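Long-range contacts in alpha-11 giardin (Giardia intestinalis, PDB 2II2), which is an annexin-family protein that binds calcium and probably takes part in parasite attachment and in remodelling of the cytoskeleton: residues N92-I97 / D215-R220; A96-V101 / S139-L144; V100-T105 / C223-Y228; A145-R150 / V178-I183. One frame throughout, in Å; residues are numbered along the deposited sequence. Where two conformers were deposited one is given.

Contact 1: N92-I97 / D215-R220; sequences NDFRAI and DKENAR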
loop_
_atom_site.group_PDB
_atom_site.type_symbol
_atom_site.label_atom_id
_atom_site.label_comp_id
_atom_site.label_asym_id
_atom_site.label_seq_id
_atom_site.Cartn_x
_atom_site.Cartn_y
_atom_site.Cartn_z
ATOM N N ASN A 92 -1.718 -14.599 -7.901
ATOM C CA ASN A 92 -2.170 -13.376 -7.241
ATOM C C ASN A 92 -1.248 -12.959 -6.109
ATOM O O ASN A 92 -0.965 -13.741 -5.200
ATOM C CB ASN A 92 -3.585 -13.507 -6.713
ATOM C CG ASN A 92 -4.608 -13.589 -7.823
ATOM O OD1 ASN A 92 -4.431 -13.018 -8.904
ATOM N ND2 ASN A 92 -5.701 -14.290 -7.559
ATOM N N ASP A 93 -0.781 -11.716 -6.182
ATOM C CA ASP A 93 0.013 -11.128 -5.100
ATOM C C ASP A 93 -0.978 -10.401 -4.198
ATOM O O ASP A 93 -1.365 -9.224 -4.436
ATOM C CB ASP A 93 1.027 -10.137 -5.666
ATOM C CG ASP A 93 1.858 -9.452 -4.595
ATOM O OD1 ASP A 93 1.542 -9.636 -3.405
ATOM O OD2 ASP A 93 2.809 -8.725 -4.933
ATOM N N PHE A 94 -1.472 -11.116 -3.187
ATOM C CA PHE A 94 -2.433 -10.516 -2.291
ATOM C C PHE A 94 -1.863 -9.316 -1.548
ATOM O O PHE A 94 -2.623 -8.405 -1.187
ATOM C CB PHE A 94 -2.977 -11.535 -1.287
ATOM C CG PHE A 94 -3.980 -12.471 -1.878
ATOM C CD1 PHE A 94 -3.716 -13.825 -1.923
ATOM C CD2 PHE A 94 -5.187 -12.010 -2.392
ATOM C CE1 PHE A 94 -4.654 -14.730 -2.455
ATOM C CE2 PHE A 94 -6.129 -12.906 -2.936
ATOM C CZ PHE A 94 -5.856 -14.260 -2.961
ATOM N N ARG A 95 -0.562 -9.309 -1.270
ATOM C CA ARG A 95 -0.023 -8.159 -0.535
ATOM C C ARG A 95 -0.308 -6.865 -1.321
ATOM O O ARG A 95 -0.727 -5.863 -0.751
ATOM C CB ARG A 95 1.472 -8.296 -0.286
ATOM C CG ARG A 95 1.843 -9.405 0.661
ATOM C CD ARG A 95 3.325 -9.337 0.981
ATOM N NE ARG A 95 3.695 -10.269 2.035
ATOM C CZ ARG A 95 3.891 -11.576 1.861
ATOM N NH1 ARG A 95 3.792 -12.125 0.654
ATOM N NH2 ARG A 95 4.213 -12.350 2.896
ATOM N N ALA A 96 -0.069 -6.925 -2.633
ATOM C CA ALA A 96 -0.232 -5.754 -3.491
ATOM C C ALA A 96 -1.715 -5.397 -3.668
ATOM O O ALA A 96 -2.101 -4.219 -3.635
ATOM C CB ALA A 96 0.420 -5.973 -4.844
ATOM N N ILE A 97 -2.570 -6.409 -3.875
ATOM C CA ILE A 97 -4.007 -6.124 -4.005
ATOM C C ILE A 97 -4.542 -5.497 -2.716
ATOM O O ILE A 97 -5.284 -4.512 -2.751
ATOM C CB ILE A 97 -4.814 -7.410 -4.361
ATOM C CG1 ILE A 97 -4.290 -8.041 -5.665
ATOM C CG2 ILE A 97 -6.283 -7.056 -4.480
ATOM C CD1 ILE A 97 -4.738 -9.490 -5.873
ATOM N N ASP A 215 -0.205 -18.145 7.512
ATOM C CA ASP A 215 0.054 -17.619 6.168
ATOM C C ASP A 215 0.234 -16.106 6.286
ATOM O O ASP A 215 -0.638 -15.409 6.774
ATOM C CB ASP A 215 -1.093 -17.965 5.221
ATOM C CG ASP A 215 -0.882 -17.413 3.839
ATOM O OD1 ASP A 215 -0.337 -18.120 2.986
ATOM O OD2 ASP A 215 -1.280 -16.268 3.601
ATOM N N LYS A 216 1.387 -15.629 5.843
ATOM C CA LYS A 216 1.787 -14.257 6.051
ATOM C C LYS A 216 0.910 -13.251 5.309
ATOM O O LYS A 216 0.631 -12.164 5.828
ATOM C CB LYS A 216 3.247 -14.094 5.637
ATOM C CG LYS A 216 4.253 -14.849 6.505
ATOM C CD LYS A 216 5.670 -14.616 6.009
ATOM C CE LYS A 216 6.737 -15.134 6.986
ATOM N NZ LYS A 216 6.989 -16.598 6.868
ATOM N N GLU A 217 0.455 -13.606 4.111
ATOM C CA GLU A 217 -0.415 -12.752 3.339
ATOM C C GLU A 217 -1.713 -12.559 4.056
ATOM O O GLU A 217 -2.235 -11.439 4.093
ATOM C CB GLU A 217 -0.703 -13.345 1.961
ATOM C CG GLU A 217 0.368 -13.059 0.969
ATOM C CD GLU A 217 -0.010 -13.461 -0.427
ATOM O OE1 GLU A 217 -0.528 -14.581 -0.608
ATOM O OE2 GLU A 217 0.217 -12.644 -1.340
ATOM N N ASN A 218 -2.269 -13.648 4.595
ATOM C CA ASN A 218 -3.513 -13.585 5.362
ATOM C C ASN A 218 -3.355 -12.656 6.571
ATOM O O ASN A 218 -4.136 -11.720 6.761
ATOM C CB ASN A 218 -3.964 -14.968 5.876
ATOM C CG ASN A 218 -4.689 -15.827 4.813
ATOM O OD1 ASN A 218 -5.315 -15.319 3.883
ATOM N ND2 ASN A 218 -4.617 -17.146 4.985
ATOM N N ALA A 219 -2.344 -12.928 7.397
ATOM C CA ALA A 219 -2.147 -12.159 8.634
ATOM C C ALA A 219 -1.955 -10.682 8.328
ATOM O O ALA A 219 -2.536 -9.814 8.960
ATOM C CB ALA A 219 -0.956 -12.701 9.427
ATOM N N ARG A 220 -1.103 -10.419 7.344
ATOM C CA ARG A 220 -0.796 -9.052 6.979
ATOM C C ARG A 220 -2.041 -8.316 6.496
ATOM O O ARG A 220 -2.295 -7.156 6.876
ATOM C CB ARG A 220 0.270 -9.037 5.886
ATOM C CG ARG A 220 0.649 -7.671 5.329
ATOM C CD ARG A 220 1.524 -7.886 4.135
ATOM N NE ARG A 220 2.020 -6.678 3.477
ATOM C CZ ARG A 220 1.309 -5.952 2.614
ATOM N NH1 ARG A 220 0.048 -6.294 2.279
ATOM N NH2 ARG A 220 1.834 -4.870 2.059
#

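Contact 2: A96-V101 / S139-L144; sequences AIHDVV and SYLCHL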
loop_
_atom_site.group_PDB
_atom_site.type_symbol
_atom_site.label_atom_id
_atom_site.label_comp_id
_atom_site.label_asym_id
_atom_site.label_seq_id
_atom_site.Cartn_x
_atom_site.Cartn_y
_atom_site.Cartn_z
ATOM N N ALA A 96 -0.069 -6.925 -2.633
ATOM C CA ALA A 96 -0.232 -5.754 -3.491
ATOM C C ALA A 96 -1.715 -5.397 -3.668
ATOM O O ALA A 96 -2.101 -4.219 -3.635
ATOM C CB ALA A 96 0.420 -5.973 -4.844
ATOM N N ILE A 97 -2.570 -6.409 -3.875
ATOM C CA ILE A 97 -4.007 -6.124 -4.005
ATOM C C ILE A 97 -4.542 -5.497 -2.716
ATOM O O ILE A 97 -5.284 -4.512 -2.751
ATOM C CB ILE A 97 -4.814 -7.410 -4.361
ATOM C CG1 ILE A 97 -4.290 -8.041 -5.665
ATOM C CG2 ILE A 97 -6.283 -7.056 -4.480
ATOM C CD1 ILE A 97 -4.738 -9.490 -5.873
ATOM N N HIS A 98 -4.154 -6.062 -1.584
ATOM C CA HIS A 98 -4.584 -5.553 -0.301
ATOM C C HIS A 98 -4.172 -4.109 -0.093
ATOM O O HIS A 98 -4.957 -3.275 0.370
ATOM C CB HIS A 98 -4.017 -6.408 0.832
ATOM C CG HIS A 98 -4.665 -7.741 0.956
ATOM N ND1 HIS A 98 -4.110 -8.746 1.711
ATOM C CD2 HIS A 98 -5.798 -8.247 0.413
ATOM C CE1 HIS A 98 -4.878 -9.818 1.627
ATOM N NE2 HIS A 98 -5.924 -9.532 0.867
ATOM N N ASP A 99 -2.919 -3.799 -0.415
ATOM C CA ASP A 99 -2.449 -2.413 -0.251
ATOM C C ASP A 99 -3.398 -1.446 -0.983
ATOM O O ASP A 99 -3.784 -0.372 -0.483
ATOM C CB ASP A 99 -1.025 -2.231 -0.803
ATOM C CG ASP A 99 0.036 -2.927 0.025
ATOM O OD1 ASP A 99 -0.267 -3.378 1.139
ATOM O OD2 ASP A 99 1.203 -3.042 -0.424
ATOM N N VAL A 100 -3.764 -1.819 -2.199
ATOM C CA VAL A 100 -4.608 -0.991 -3.022
ATOM C C VAL A 100 -6.042 -0.874 -2.535
ATOM O O VAL A 100 -6.566 0.232 -2.518
ATOM C CB VAL A 100 -4.586 -1.448 -4.491
ATOM C CG1 VAL A 100 -5.671 -0.753 -5.310
ATOM C CG2 VAL A 100 -3.209 -1.185 -5.078
ATOM N N VAL A 101 -6.683 -2.002 -2.206
ATOM C CA VAL A 101 -8.108 -1.967 -1.912
ATOM C C VAL A 101 -8.431 -1.781 -0.445
ATOM O O VAL A 101 -9.543 -1.333 -0.131
ATOM C CB VAL A 101 -8.895 -3.197 -2.487
ATOM C CG1 VAL A 101 -8.621 -3.330 -4.010
ATOM C CG2 VAL A 101 -8.601 -4.499 -1.755
ATOM N N SER A 139 -8.532 -13.728 0.386
ATOM C CA SER A 139 -9.503 -13.622 -0.704
ATOM C C SER A 139 -10.766 -12.860 -0.326
ATOM O O SER A 139 -11.232 -12.003 -1.096
ATOM C CB SER A 139 -9.839 -14.989 -1.275
ATOM O OG SER A 139 -10.476 -15.842 -0.331
ATOM N N TYR A 140 -11.313 -13.156 0.852
ATOM C CA TYR A 140 -12.454 -12.413 1.334
ATOM C C TYR A 140 -12.149 -10.932 1.479
ATOM O O TYR A 140 -13.001 -10.097 1.192
ATOM C CB TYR A 140 -13.021 -12.967 2.652
ATOM C CG TYR A 140 -13.899 -14.153 2.416
ATOM C CD1 TYR A 140 -13.416 -15.445 2.575
ATOM C CD2 TYR A 140 -15.209 -13.985 1.998
ATOM C CE1 TYR A 140 -14.218 -16.557 2.322
ATOM C CE2 TYR A 140 -16.031 -15.100 1.740
ATOM C CZ TYR A 140 -15.516 -16.373 1.912
ATOM O OH TYR A 140 -16.316 -17.464 1.648
ATOM N N LEU A 141 -10.946 -10.566 1.925
ATOM C CA LEU A 141 -10.592 -9.145 2.047
ATOM C C LEU A 141 -10.707 -8.463 0.697
ATOM O O LEU A 141 -11.205 -7.338 0.622
ATOM C CB LEU A 141 -9.180 -9.000 2.592
ATOM C CG LEU A 141 -9.045 -9.206 4.100
ATOM C CD1 LEU A 141 -7.604 -9.562 4.471
ATOM C CD2 LEU A 141 -9.517 -7.943 4.831
ATOM N N CYS A 142 -10.235 -9.137 -0.358
ATOM C CA CYS A 142 -10.270 -8.519 -1.688
ATOM C C CYS A 142 -11.703 -8.203 -2.107
ATOM O O CYS A 142 -12.039 -7.069 -2.504
ATOM C CB CYS A 142 -9.615 -9.388 -2.749
ATOM S SG CYS A 142 -7.834 -9.598 -2.500
ATOM N N HIS A 143 -12.561 -9.216 -2.030
ATOM C CA HIS A 143 -13.936 -9.065 -2.494
ATOM C C HIS A 143 -14.740 -8.105 -1.615
ATOM O O HIS A 143 -15.460 -7.225 -2.102
ATOM C CB HIS A 143 -14.651 -10.418 -2.507
ATOM C CG HIS A 143 -14.227 -11.325 -3.616
ATOM N ND1 HIS A 143 -15.065 -11.641 -4.665
ATOM C CD2 HIS A 143 -13.079 -12.019 -3.821
ATOM C CE1 HIS A 143 -14.449 -12.501 -5.462
ATOM N NE2 HIS A 143 -13.246 -12.752 -4.973
ATOM N N LEU A 144 -14.678 -8.314 -0.303
ATOM C CA LEU A 144 -15.527 -7.517 0.583
ATOM C C LEU A 144 -15.079 -6.060 0.652
ATOM O O LEU A 144 -15.909 -5.164 0.791
ATOM C CB LEU A 144 -15.681 -8.129 1.984
ATOM C CG LEU A 144 -16.342 -9.511 2.014
ATOM C CD1 LEU A 144 -16.501 -9.991 3.459
ATOM C CD2 LEU A 144 -17.666 -9.567 1.264
#

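Contact 3: V100-T105 / C223-Y228; sequences VVLIAT and CIAHYY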
loop_
_atom_site.group_PDB
_atom_site.type_symbol
_atom_site.label_atom_id
_atom_site.label_comp_id
_atom_site.label_asym_id
_atom_site.label_seq_id
_atom_site.Cartn_x
_atom_site.Cartn_y
_atom_site.Cartn_z
ATOM N N VAL A 100 -3.764 -1.819 -2.199
ATOM C CA VAL A 100 -4.608 -0.991 -3.022
ATOM C C VAL A 100 -6.042 -0.874 -2.535
ATOM O O VAL A 100 -6.566 0.232 -2.518
ATOM C CB VAL A 100 -4.586 -1.448 -4.491
ATOM C CG1 VAL A 100 -5.671 -0.753 -5.310
ATOM C CG2 VAL A 100 -3.209 -1.185 -5.078
ATOM N N VAL A 101 -6.683 -2.002 -2.206
ATOM C CA VAL A 101 -8.108 -1.967 -1.912
ATOM C C VAL A 101 -8.431 -1.781 -0.445
ATOM O O VAL A 101 -9.543 -1.333 -0.131
ATOM C CB VAL A 101 -8.895 -3.197 -2.487
ATOM C CG1 VAL A 101 -8.621 -3.330 -4.010
ATOM C CG2 VAL A 101 -8.601 -4.499 -1.755
ATOM N N LEU A 102 -7.506 -2.125 0.449
ATOM C CA LEU A 102 -7.759 -1.954 1.875
ATOM C C LEU A 102 -7.438 -0.541 2.351
ATOM O O LEU A 102 -8.067 -0.042 3.274
ATOM C CB LEU A 102 -6.992 -2.993 2.702
ATOM C CG LEU A 102 -7.317 -4.474 2.412
ATOM C CD1 LEU A 102 -6.564 -5.337 3.354
ATOM C CD2 LEU A 102 -8.813 -4.778 2.518
ATOM N N ILE A 103 -6.467 0.103 1.735
ATOM C CA ILE A 103 -6.070 1.437 2.149
ATOM C C ILE A 103 -6.693 2.438 1.186
ATOM O O ILE A 103 -6.029 3.008 0.307
ATOM C CB ILE A 103 -4.535 1.575 2.261
ATOM C CG1 ILE A 103 -3.977 0.415 3.117
ATOM C CG2 ILE A 103 -4.181 2.902 2.899
ATOM C CD1 ILE A 103 -2.481 0.459 3.263
ATOM N N ALA A 104 -8.004 2.622 1.355
ATOM C CA ALA A 104 -8.790 3.338 0.351
ATOM C C ALA A 104 -10.095 3.797 0.942
ATOM O O ALA A 104 -10.802 3.009 1.576
ATOM C CB ALA A 104 -9.067 2.449 -0.853
ATOM N N THR A 105 -10.395 5.075 0.742
ATOM C CA THR A 105 -11.692 5.617 1.094
ATOM C C THR A 105 -12.753 5.098 0.109
ATOM O O THR A 105 -12.410 4.592 -0.962
ATOM C CB THR A 105 -11.688 7.142 0.975
ATOM O OG1 THR A 105 -11.434 7.480 -0.390
ATOM C CG2 THR A 105 -10.625 7.789 1.866
ATOM N N CYS A 223 -4.384 -7.509 9.339
ATOM C CA CYS A 223 -3.849 -6.419 10.154
ATOM C C CYS A 223 -3.985 -5.063 9.456
ATOM O O CYS A 223 -4.184 -4.053 10.115
ATOM C CB CYS A 223 -2.390 -6.669 10.515
ATOM S SG CYS A 223 -2.135 -7.937 11.758
ATOM N N ILE A 224 -3.823 -5.028 8.136
ATOM C CA ILE A 224 -3.979 -3.782 7.409
ATOM C C ILE A 224 -5.425 -3.267 7.539
ATOM O O ILE A 224 -5.682 -2.065 7.784
ATOM C CB ILE A 224 -3.544 -3.921 5.939
ATOM C CG1 ILE A 224 -2.023 -4.018 5.864
ATOM C CG2 ILE A 224 -4.051 -2.760 5.101
ATOM C CD1 ILE A 224 -1.485 -4.430 4.509
ATOM N N ALA A 225 -6.382 -4.168 7.323
ATOM C CA ALA A 225 -7.791 -3.765 7.421
ATOM C C ALA A 225 -8.147 -3.289 8.831
ATOM O O ALA A 225 -8.835 -2.270 9.018
ATOM C CB ALA A 225 -8.701 -4.873 6.975
ATOM N N HIS A 226 -7.673 -4.023 9.824
ATOM C CA HIS A 226 -7.806 -3.648 11.238
ATOM C C HIS A 226 -7.237 -2.259 11.492
ATOM O O HIS A 226 -7.908 -1.383 12.023
ATOM C CB HIS A 226 -7.063 -4.721 12.058
ATOM C CG HIS A 226 -6.652 -4.276 13.423
ATOM N ND1 HIS A 226 -7.553 -4.049 14.441
ATOM C CD2 HIS A 226 -5.427 -3.981 13.908
ATOM C CE1 HIS A 226 -6.883 -3.639 15.503
ATOM N NE2 HIS A 226 -5.597 -3.600 15.211
ATOM N N TYR A 227 -5.978 -2.056 11.122
ATOM C CA TYR A 227 -5.341 -0.775 11.407
ATOM C C TYR A 227 -5.971 0.375 10.640
ATOM O O TYR A 227 -5.989 1.480 11.151
ATOM C CB TYR A 227 -3.826 -0.849 11.202
ATOM C CG TYR A 227 -3.099 -1.455 12.383
ATOM C CD1 TYR A 227 -2.239 -2.526 12.231
ATOM C CD2 TYR A 227 -3.268 -0.928 13.666
ATOM C CE1 TYR A 227 -1.551 -3.073 13.337
ATOM C CE2 TYR A 227 -2.588 -1.465 14.763
ATOM C CZ TYR A 227 -1.733 -2.532 14.595
ATOM O OH TYR A 227 -1.051 -3.007 15.687
ATOM N N TYR A 228 -6.458 0.124 9.424
ATOM C CA TYR A 228 -7.087 1.164 8.621
ATOM C C TYR A 228 -8.253 1.783 9.380
ATOM O O TYR A 228 -8.460 2.988 9.340
ATOM C CB TYR A 228 -7.552 0.599 7.265
ATOM C CG TYR A 228 -8.077 1.717 6.386
ATOM C CD1 TYR A 228 -7.200 2.450 5.579
ATOM C CD2 TYR A 228 -9.413 2.040 6.366
ATOM C CE1 TYR A 228 -7.655 3.507 4.790
ATOM C CE2 TYR A 228 -9.876 3.105 5.582
ATOM C CZ TYR A 228 -8.994 3.833 4.791
ATOM O OH TYR A 228 -9.435 4.888 4.021
#

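Contact 4: A145-R150 / V178-I183; sequences AIRENR and VVRLII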
loop_
_atom_site.group_PDB
_atom_site.type_symbol
_atom_site.label_atom_id
_atom_site.label_comp_id
_atom_site.label_asym_id
_atom_site.label_seq_id
_atom_site.Cartn_x
_atom_site.Cartn_y
_atom_site.Cartn_z
ATOM N N ALA A 145 -13.780 -5.810 0.505
ATOM C CA ALA A 145 -13.288 -4.435 0.485
ATOM C C ALA A 145 -13.980 -3.601 -0.587
ATOM O O ALA A 145 -14.267 -2.422 -0.380
ATOM C CB ALA A 145 -11.769 -4.398 0.253
ATOM N N ILE A 146 -14.220 -4.199 -1.744
ATOM C CA ILE A 146 -14.821 -3.445 -2.824
ATOM C C ILE A 146 -16.356 -3.525 -2.855
ATOM O O ILE A 146 -16.995 -2.674 -3.451
ATOM C CB ILE A 146 -14.123 -3.698 -4.193
ATOM C CG1 ILE A 146 -14.347 -5.127 -4.678
ATOM C CG2 ILE A 146 -12.599 -3.290 -4.139
ATOM C CD1 ILE A 146 -13.928 -5.328 -6.165
ATOM N N ARG A 147 -16.947 -4.516 -2.182
ATOM C CA ARG A 147 -18.402 -4.704 -2.177
ATOM C C ARG A 147 -19.114 -4.022 -1.026
ATOM O O ARG A 147 -20.245 -3.575 -1.199
ATOM C CB ARG A 147 -18.731 -6.191 -2.135
ATOM C CG ARG A 147 -18.567 -6.918 -3.456
ATOM C CD ARG A 147 -18.625 -8.428 -3.290
ATOM N NE ARG A 147 -19.602 -8.894 -2.302
ATOM C CZ ARG A 147 -19.562 -10.088 -1.705
ATOM N NH1 ARG A 147 -18.589 -10.965 -1.983
ATOM N NH2 ARG A 147 -20.492 -10.414 -0.815
ATOM N N GLU A 148 -18.484 -3.979 0.149
ATOM C CA GLU A 148 -19.212 -3.655 1.371
ATOM C C GLU A 148 -18.916 -2.268 1.893
ATOM O O GLU A 148 -17.780 -1.788 1.818
ATOM C CB GLU A 148 -18.863 -4.670 2.461
ATOM C CG GLU A 148 -19.313 -6.090 2.161
ATOM C CD GLU A 148 -20.800 -6.268 2.367
ATOM O OE1 GLU A 148 -21.410 -5.402 3.029
ATOM O OE2 GLU A 148 -21.350 -7.276 1.883
ATOM N N ASN A 149 -19.940 -1.682 2.507
ATOM C CA ASN A 149 -19.846 -0.372 3.115
ATOM C C ASN A 149 -19.777 -0.495 4.627
ATOM O O ASN A 149 -20.043 -1.573 5.194
ATOM C CB ASN A 149 -21.042 0.502 2.723
ATOM C CG ASN A 149 -21.199 0.651 1.227
ATOM O OD1 ASN A 149 -20.222 0.727 0.495
ATOM N ND2 ASN A 149 -22.451 0.710 0.767
ATOM N N ARG A 150 -19.367 0.597 5.269
ATOM C CA ARG A 150 -19.296 0.691 6.728
ATOM C C ARG A 150 -20.667 1.186 7.249
ATOM O O ARG A 150 -21.250 2.117 6.684
ATOM C CB ARG A 150 -18.140 1.634 7.156
ATOM C CG ARG A 150 -16.705 1.256 6.610
ATOM C CD ARG A 150 -15.602 2.359 6.802
ATOM N NE ARG A 150 -14.907 2.226 8.086
ATOM C CZ ARG A 150 -13.886 2.954 8.547
ATOM N NH1 ARG A 150 -13.319 3.934 7.855
ATOM N NH2 ARG A 150 -13.404 2.640 9.743
ATOM N N VAL A 178 -14.924 -12.767 10.178
ATOM C CA VAL A 178 -13.914 -11.851 10.693
ATOM C C VAL A 178 -13.695 -10.704 9.725
ATOM O O VAL A 178 -13.674 -9.549 10.134
ATOM C CB VAL A 178 -12.594 -12.604 10.976
ATOM C CG1 VAL A 178 -11.461 -11.613 11.276
ATOM C CG2 VAL A 178 -12.784 -13.561 12.132
ATOM N N VAL A 179 -13.532 -11.027 8.445
ATOM C CA VAL A 179 -13.305 -10.015 7.445
ATOM C C VAL A 179 -14.516 -9.081 7.383
ATOM O O VAL A 179 -14.364 -7.847 7.359
ATOM C CB VAL A 179 -13.024 -10.649 6.067
ATOM C CG1 VAL A 179 -13.006 -9.566 5.000
ATOM C CG2 VAL A 179 -11.703 -11.364 6.101
ATOM N N ARG A 180 -15.730 -9.633 7.344
ATOM C CA ARG A 180 -16.917 -8.802 7.249
ATOM C C ARG A 180 -16.990 -7.853 8.424
ATOM O O ARG A 180 -17.279 -6.660 8.232
ATOM C CB ARG A 180 -18.156 -9.672 7.193
ATOM C CG ARG A 180 -19.430 -8.924 7.052
ATOM C CD ARG A 180 -20.567 -9.912 6.838
ATOM N NE ARG A 180 -20.327 -10.804 5.700
ATOM C CZ ARG A 180 -20.570 -10.485 4.428
ATOM N NH1 ARG A 180 -21.043 -9.286 4.094
ATOM N NH2 ARG A 180 -20.324 -11.366 3.476
ATOM N N LEU A 181 -16.739 -8.380 9.634
ATOM C CA LEU A 181 -16.783 -7.510 10.821
ATOM C C LEU A 181 -15.856 -6.313 10.685
ATOM O O LEU A 181 -16.278 -5.151 10.866
ATOM C CB LEU A 181 -16.484 -8.312 12.075
ATOM C CG LEU A 181 -16.669 -7.638 13.443
ATOM C CD1 LEU A 181 -16.824 -8.709 14.496
ATOM C CD2 LEU A 181 -15.499 -6.723 13.809
ATOM N N ILE A 182 -14.610 -6.599 10.322
ATOM C CA ILE A 182 -13.622 -5.524 10.242
ATOM C C ILE A 182 -13.944 -4.541 9.110
ATOM O O ILE A 182 -13.972 -3.326 9.314
ATOM C CB ILE A 182 -12.219 -6.105 10.061
ATOM C CG1 ILE A 182 -11.794 -6.902 11.296
ATOM C CG2 ILE A 182 -11.208 -5.007 9.832
ATOM C CD1 ILE A 182 -10.556 -7.744 11.102
ATOM N N ILE A 183 -14.202 -5.082 7.917
ATOM C CA ILE A 183 -14.419 -4.243 6.738
ATOM C C ILE A 183 -15.665 -3.356 6.805
ATOM O O ILE A 183 -15.681 -2.274 6.193
ATOM C CB ILE A 183 -14.460 -5.105 5.419
ATOM C CG1 ILE A 183 -13.105 -5.730 5.105
ATOM C CG2 ILE A 183 -15.109 -4.337 4.244
ATOM C CD1 ILE A 183 -12.093 -4.759 4.625
HETATM O O HOH W 1 -15.854 -0.961 3.652
#

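Contact 1: N92-I97 / D215-R220
E217 reaches across from the start of helix 216-230 to the first turn of helix 94-102 and sets its OE2 before two backbone amides. It accepts a weak bond from F94 N (N to OE2 2.9 Å, bent to 121° at the hydrogen) and another, longer and also weak, from R95 N (N to OE2 3.4 Å). In a second polar link the roles are reversed: R220 NH1 donates weakly to R95 O at 3.2 Å, while the NH2 of R220 has a salt bridge to D99 one turn further on.

Both helices belong to the all-helical annexin fold, and each begins with an N-cap aspartate, D93 accepting weakly from A96 N and D215 accepting from N218 N. E217 thus adds a carboxylate from another helix to a helix start that D93 already caps, where the amides would probably welcome negative charge even though D93 OD1 and E217 OE2 stand 3.9 Å apart.

The packing belongs mainly to R95. Its extended chain crosses that of R220 at about a right angle, with R95 CB over one face of the R220 guanidinium. The R95 guanidinium in turn has E217 CG over one face (NH1 to CG 3.6 Å), and its NH2 touches K216 CB at 3.4 Å. At the F94 ring, E217 OE1 lies in plane at the edge, 3.5 Å from CD1.

Contact 2: A96-V101 / S139-L144
C142 and H98, the two residues with most surface buried here, meet where the backbones of segments 96-101 and 139-144 come closest. The sulfur of C142 fits between two side chains of the facing helix: it is 3.6 Å from I97 CG2 and 3.8 Å from H98 CD2. With SG anti to its own carbonyl carbon, the sulfur is turned to I97 and H98. Toward the imidazole its approach is oblique, 68° off the ring normal.

L141 supplies the second support for the same ring. Its CD1 makes an off-centre CH-pi contact, 4.3 Å from the H98 centroid and 29° off the normal, while L141 CB comes within 3.7 Å of H98 NE2. In this part of the all-helical annexin fold the axes of 96-101 and 139-144 approach to 9.8 Å and run in roughly the same direction, inclined by 33°. V101 CG2 extends the apolar seam by one turn, 4.4 Å from C142 CA.

H98 is buried, yet its NE2 has a polar partner: it bonds to the backbone O of A138, the residue just before the second segment. That bond, together with L141 and C142, probably fixes the rotation of the imidazole. Beyond the seam, I97 packs on A87 of helix 76-89, and L141 on V179 of helix 175-184.

Contact 3: V100-T105 / C223-Y228
The backbones come closest at L102 and A225, whose CA atoms are 5.8 Å apart; after L102 the 100-105 segment leaves helical geometry and runs past Y228 to T105, the N-cap of the following helix. Y228 is the largest contributor: with CG anti to the backbone N (chi1 -174°), its ring reaches over to this turn. L102 O lies over one face of the ring, 3.5 Å from CD1, and I103 CA approaches CE1 obliquely at 3.7 Å. The phenol OH ends against the backbone, 3.3 Å from A104 C, with T105 CG2 beside it.

One turn earlier in helix 216-230, I224 uses its CG2 branch to meet L102 CB at 3.8 Å and I103 CG1 at 3.7 Å; both side chains cross it at about a right angle. L102 CD1 also rests on A225 CB. In the all-helical annexin fold this packs the end of helix 94-102 and the turn before helix 106-120 on helix 216-230, with helix 137-147 meeting L102 and A225, and helix 232-244 meeting I103.

Contact 4: A145-R150 / V178-I183
E148 and R180 form the salt bridge of this contact, E148 OE2 lying in the plane of the R180 guanidinium at its edge, 3.0 Å from NH1. The hydrogen bond within it is weak, bent to 137°. OE2 does the touching while OE1 stays 4.0 Å from NH1, the carboxylate and guanidinium planes being nearly perpendicular (85°). Next to it, I183 CG2 touches both E148 CB and A145 CA, at 4.2 Å from each, and A145 CB meets I183 CD1 at 4.4 Å. A water ties the backbones together, donating to E148 O (2.8 Å) and to I183 O (2.9 Å). R150 CG lies alongside that same I183 O.

What places these groups comes from the chain shapes and from nearby partners. The bend of E148 at chi2 (-76°) brings OE2 to the R180 guanidinium, while the other terminal nitrogen of R180, NH2, has a salt bridge to E176. That second carboxylate probably eases the closeness of R147, whose NH2 stands 4.4 Å from R180 NH2. R109 donates to both A145 O and E148 O, and R150 NE bonds to S185 O. The contact joins the C-terminal end of helix 137-147 and the loop after it to helix 175-184 at the surface of the all-helical annexin fold.

How the contacts relate
Contacts 1, 2 and 3 all draw on helix 94-102, taken in order from its start to the turn beyond its end; contacts 1 and 3 pair it with helix 216-230, and contact 2 with helix 137-147. Contact 4 carries on from helix 137-147 to helix 175-184. Along the chain contacts 1 and 3 alternate, contact 2 closes before contact 4 opens, and contact 4 lies between the two halves of contacts 1 and 3. The centres of contacts 1 and 2, and of 2 and 3, are about 8 Å apart, those of 1 and 4 about 17 Å. Four helices are thereby packed into one continuous part of the annexin fold, away from the calcium-site residues I60 and E66.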